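Local coordinates for odorant-binding protein 1F (Rattus norvegicus, PDB 3FIQ) that binds a wide variety of chemical odorants in the nasal epithelium, as a secreted carrier protein of the lipocalin family, at residues R133-A136 against E137-I141; E122-N125 against K126-Q130. All coordinates share one frame; numbering follows the deposited sequence.

Contact 1: residues R133-A136 against E137-I141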
loop_
_atom_site.group_PDB
_atom_site.type_symbol
_atom_site.label_atom_id
_atom_site.label_comp_id
_atom_site.label_asym_id
_atom_site.label_seq_id
_atom_site.Cartn_x
_atom_site.Cartn_y
_atom_site.Cartn_z
ATOM N N ARG A 133 7.283 7.214 10.621
ATOM C CA ARG A 133 8.112 8.380 10.333
ATOM C C ARG A 133 9.582 8.064 10.155
ATOM O O ARG A 133 10.228 8.628 9.299
ATOM C CB ARG A 133 7.931 9.423 11.408
ATOM C CG ARG A 133 6.522 10.009 11.433
ATOM C CD ARG A 133 6.352 11.052 12.495
ATOM N NE ARG A 133 7.451 12.000 12.564
ATOM C CZ ARG A 133 7.531 13.145 11.882
ATOM N NH1 ARG A 133 6.562 13.524 11.052
ATOM N NH2 ARG A 133 8.586 13.918 12.048
ATOM N N LYS A 134 10.126 7.160 10.973
ATOM C CA LYS A 134 11.508 6.779 10.883
ATOM C C LYS A 134 11.786 6.050 9.590
ATOM O O LYS A 134 12.779 6.317 8.942
ATOM C CB LYS A 134 11.918 5.962 12.103
ATOM C CG LYS A 134 12.197 6.809 13.358
ATOM C CD LYS A 134 13.362 7.829 13.162
ATOM C CE LYS A 134 13.873 8.403 14.516
ATOM N NZ LYS A 134 14.824 9.549 14.376
ATOM N N LEU A 135 10.870 5.190 9.171
ATOM C CA LEU A 135 11.012 4.454 7.942
ATOM C C LEU A 135 10.986 5.361 6.712
ATOM O O LEU A 135 11.776 5.156 5.776
ATOM C CB LEU A 135 9.903 3.414 7.796
ATOM C CG LEU A 135 10.219 2.219 8.655
ATOM C CD1 LEU A 135 8.876 1.427 8.764
ATOM C CD2 LEU A 135 11.383 1.374 8.099
ATOM N N ALA A 136 10.072 6.339 6.701
ATOM C CA ALA A 136 9.988 7.269 5.636
ATOM C C ALA A 136 11.375 7.968 5.539
ATOM O O ALA A 136 11.869 8.177 4.450
ATOM C CB ALA A 136 8.812 8.291 5.869
ATOM N N GLU A 137 11.955 8.403 6.645
ATOM C CA GLU A 137 13.281 9.064 6.608
ATOM C C GLU A 137 14.313 8.158 5.987
ATOM O O GLU A 137 15.092 8.566 5.148
ATOM C CB GLU A 137 13.713 9.516 8.015
ATOM C CG GLU A 137 12.895 10.685 8.482
ATOM C CD GLU A 137 13.041 11.045 10.002
ATOM O OE1 GLU A 137 13.706 10.297 10.774
ATOM O OE2 GLU A 137 12.458 12.094 10.417
ATOM N N GLU A 138 14.277 6.919 6.419
ATOM C CA GLU A 138 15.220 5.950 5.941
ATOM C C GLU A 138 15.094 5.737 4.448
ATOM O O GLU A 138 16.131 5.525 3.785
ATOM C CB GLU A 138 15.073 4.616 6.670
ATOM C CG GLU A 138 15.494 4.560 8.120
ATOM C CD GLU A 138 15.123 3.205 8.702
ATOM O OE1 GLU A 138 15.089 2.230 7.899
ATOM O OE2 GLU A 138 14.871 3.108 9.930
ATOM N N TYR A 139 13.879 5.818 3.926
ATOM C CA TYR A 139 13.592 5.575 2.510
ATOM C C TYR A 139 13.555 6.906 1.706
ATOM O O TYR A 139 13.154 6.952 0.544
ATOM C CB TYR A 139 12.320 4.619 2.361
ATOM C CG TYR A 139 12.586 3.160 2.719
ATOM C CD1 TYR A 139 12.554 2.707 4.016
ATOM C CD2 TYR A 139 13.039 2.243 1.750
ATOM C CE1 TYR A 139 12.920 1.387 4.364
ATOM C CE2 TYR A 139 13.351 0.925 2.095
ATOM C CZ TYR A 139 13.318 0.512 3.385
ATOM O OH TYR A 139 13.692 -0.792 3.709
ATOM N N ASN A 140 14.062 7.996 2.280
ATOM C CA ASN A 140 14.135 9.254 1.564
ATOM C C ASN A 140 12.750 9.763 1.086
ATOM O O ASN A 140 12.607 10.323 -0.006
ATOM C CB ASN A 140 15.156 9.119 0.417
ATOM C CG ASN A 140 15.599 10.457 -0.158
ATOM O OD1 ASN A 140 15.814 11.448 0.564
ATOM N ND2 ASN A 140 15.775 10.485 -1.492
ATOM N N ILE A 141 11.734 9.589 1.927
ATOM C CA ILE A 141 10.376 9.997 1.654
ATOM C C ILE A 141 9.977 11.073 2.670
ATOM O O ILE A 141 10.155 10.855 3.867
ATOM C CB ILE A 141 9.386 8.827 1.777
ATOM C CG1 ILE A 141 9.624 7.767 0.684
ATOM C CG2 ILE A 141 7.980 9.379 1.702
ATOM C CD1 ILE A 141 8.949 6.411 0.983
#

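Contact 2: residues E122-N125 against K126-Q130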
loop_
_atom_site.group_PDB
_atom_site.type_symbol
_atom_site.label_atom_id
_atom_site.label_comp_id
_atom_site.label_asym_id
_atom_site.label_seq_id
_atom_site.Cartn_x
_atom_site.Cartn_y
_atom_site.Cartn_z
ATOM N N GLU A 122 -8.535 0.515 12.682
ATOM C CA GLU A 122 -8.674 1.851 12.118
ATOM C C GLU A 122 -7.489 2.749 12.442
ATOM O O GLU A 122 -7.323 3.784 11.812
ATOM C CB GLU A 122 -9.981 2.533 12.575
ATOM C CG GLU A 122 -10.017 3.053 13.968
ATOM C CD GLU A 122 -11.117 4.103 14.146
ATOM O OE1 GLU A 122 -12.011 4.165 13.262
ATOM O OE2 GLU A 122 -11.073 4.845 15.158
ATOM N N ASP A 123 -6.691 2.406 13.430
ATOM C CA ASP A 123 -5.599 3.317 13.865
ATOM C C ASP A 123 -4.250 2.650 14.048
ATOM O O ASP A 123 -4.187 1.494 14.409
ATOM C CB ASP A 123 -5.943 4.001 15.206
ATOM C CG ASP A 123 -6.494 3.031 16.280
ATOM O OD1 ASP A 123 -5.743 2.191 16.863
ATOM O OD2 ASP A 123 -7.709 3.158 16.593
ATOM N N LEU A 124 -3.177 3.409 13.848
ATOM C CA LEU A 124 -1.872 3.103 14.413
ATOM C C LEU A 124 -1.785 3.628 15.832
ATOM O O LEU A 124 -2.351 4.690 16.190
ATOM C CB LEU A 124 -0.751 3.757 13.589
ATOM C CG LEU A 124 -0.590 3.201 12.169
ATOM C CD1 LEU A 124 0.607 3.927 11.489
ATOM C CD2 LEU A 124 -0.395 1.682 12.192
ATOM N N ASN A 125 -0.976 2.952 16.655
ATOM C CA ASN A 125 -0.631 3.509 17.947
ATOM C C ASN A 125 0.554 4.511 17.805
ATOM O O ASN A 125 1.119 4.697 16.730
ATOM C CB ASN A 125 -0.420 2.361 18.972
ATOM C CG ASN A 125 0.801 1.502 18.674
ATOM O OD1 ASN A 125 1.858 2.000 18.321
ATOM N ND2 ASN A 125 0.658 0.195 18.853
ATOM N N LYS A 126 0.919 5.161 18.913
ATOM C CA LYS A 126 1.888 6.222 18.815
ATOM C C LYS A 126 3.242 5.662 18.393
ATOM O O LYS A 126 3.947 6.264 17.602
ATOM C CB LYS A 126 2.001 7.013 20.163
ATOM C CG LYS A 126 3.062 8.105 20.102
ATOM C CD LYS A 126 3.128 8.966 21.396
ATOM C CE LYS A 126 3.341 8.136 22.657
ATOM N NZ LYS A 126 4.619 7.366 22.608
ATOM N N ALA A 127 3.622 4.523 18.947
ATOM C CA ALA A 127 4.843 3.872 18.583
ATOM C C ALA A 127 4.916 3.529 17.070
ATOM O O ALA A 127 5.967 3.687 16.423
ATOM C CB ALA A 127 5.024 2.626 19.420
ATOM N N GLN A 128 3.814 3.029 16.532
ATOM C CA GLN A 128 3.781 2.688 15.139
ATOM C C GLN A 128 3.861 3.942 14.237
ATOM O O GLN A 128 4.487 3.895 13.186
ATOM C CB GLN A 128 2.544 1.848 14.834
ATOM C CG GLN A 128 2.528 0.518 15.496
ATOM C CD GLN A 128 1.195 -0.135 15.414
ATOM O OE1 GLN A 128 0.172 0.537 15.441
ATOM N NE2 GLN A 128 1.192 -1.467 15.288
ATOM N N LYS A 129 3.287 5.037 14.658
ATOM C CA LYS A 129 3.390 6.293 13.938
ATOM C C LYS A 129 4.827 6.759 13.875
ATOM O O LYS A 129 5.265 7.258 12.854
ATOM C CB LYS A 129 2.488 7.350 14.589
ATOM C CG LYS A 129 1.051 7.045 14.372
ATOM C CD LYS A 129 0.158 8.172 14.834
ATOM C CE LYS A 129 -1.324 7.845 14.662
ATOM N NZ LYS A 129 -2.129 8.860 15.452
ATOM N N GLN A 130 5.538 6.606 14.980
ATOM C CA GLN A 130 6.944 7.037 15.010
ATOM C C GLN A 130 7.789 6.128 14.179
ATOM O O GLN A 130 8.693 6.605 13.469
ATOM C CB GLN A 130 7.476 7.099 16.428
ATOM C CG GLN A 130 6.884 8.212 17.179
ATOM C CD GLN A 130 7.376 9.599 16.724
ATOM O OE1 GLN A 130 6.679 10.323 15.979
ATOM N NE2 GLN A 130 8.567 9.991 17.191
HETATM O O HOH W 1 -2.444 -0.352 15.918
#

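Contact 1: residues R133-A136 against E137-I141
A136 and I141 meet where helix 126-138 ends: A136 O accepts from I141 N at 2.9 Å, with an N-H...O angle of 167°, and N140 N donates to E137 O inside that loop. N140, with its positive phi of 59°, is the C-prime residue of the Schellman motif so formed. The turn brings the two side chains together, A136 CB lying 4.2 Å from I141 CB. A136 O also takes a weak bond from Y139 N, whose stronger partner is L135 O.

One turn back, E137 donates its N to R133 O and runs its extended chain beside that carbonyl, so that E137 CG lies 3.5 Å from R133 O. Its OE1 reaches a long salt bridge of 3.8 Å with K134 NZ, the lysine bending at chi2 (-61°) so that CD passes the same oxygen.

On another side of the helix, L135 CD2 packs 4.0 Å from Y139 CE1, the two side chains pointing the same way, while L135 O sits in the plane of the tyrosine ring at its edge, 3.1 Å from Y139 CD1. A serine in place of Y139 would probably leave L135 CD2 without its aromatic neighbour and take from H101 the ring that it meets here.

The helix end is thus held mainly by main-chain bonds, to which the long, solvent-exposed K134-E137 pair probably adds little.

Contact 2: residues E122-N125 against K126-Q130
A capping box opens helix 126-138, with N125 at the N-cap and Q128 three residues on, each side chain bonded to the other's backbone N. N125 OD1 accepts from Q128 N at 2.8 Å, the donor coming in slightly tilted from the carbonyl plane. OD1 is brought over the first turn by the asparagine's first torsion, which stands CG between its own N and carbonyl carbon (chi1 67°). In return Q128 OE1 accepts from N125 N at 2.9 Å, nearly straight at 167°.

Although the two side chains cross at about a right angle, their amide groups stack, one plane over the other, with N125 ND2 3.5 Å from Q128 CD. Q128 OE1 carries a second bond: a water donates to it and to D123 O, linking the glutamine to the chain ahead of the cap. With two donors on one oxygen, the amide of Q128 is likely to be held in its rotation.

The first regular helical bond follows, K129 N to N125 O at 3.0 Å. K129 extends back along the incoming chain, its CG 3.3 Å from N125 O and its CE near L124 O. L124 supplies the apolar part, L124 CB lying 3.8 Å from K129 CG and CD2 lying against Q128 CB, while CD2 also approaches OE1.

This start of the helix follows the loop that leaves strand 111-119. Within that loop, D123 makes a salt bridge with R121. L124 touches Y20 of strand 14-23 and I97 of strand 97-105; K129 joins it on Y20 and Q128 on I97, and these contacts seat the first turn against the outside of the barrel.

Contact 2 comes first along the chain and starts helix 126-138; contact 1 follows and finishes it. Their centres lie about 15 Å apart, and beyond adjoining in sequence the two do not touch: one sits at the N-terminal end, the other at the C-terminal end. Both ends lean on strand 97-105 of the antiparallel sheet, through I97 at the start and H101 at the end; the start also meets strand 14-23, and the end strand 111-119. A helix packed against the outside of the eight-stranded barrel after its last main strand is a hallmark of lipocalins, and here it is fixed at both ends across neighbouring strands.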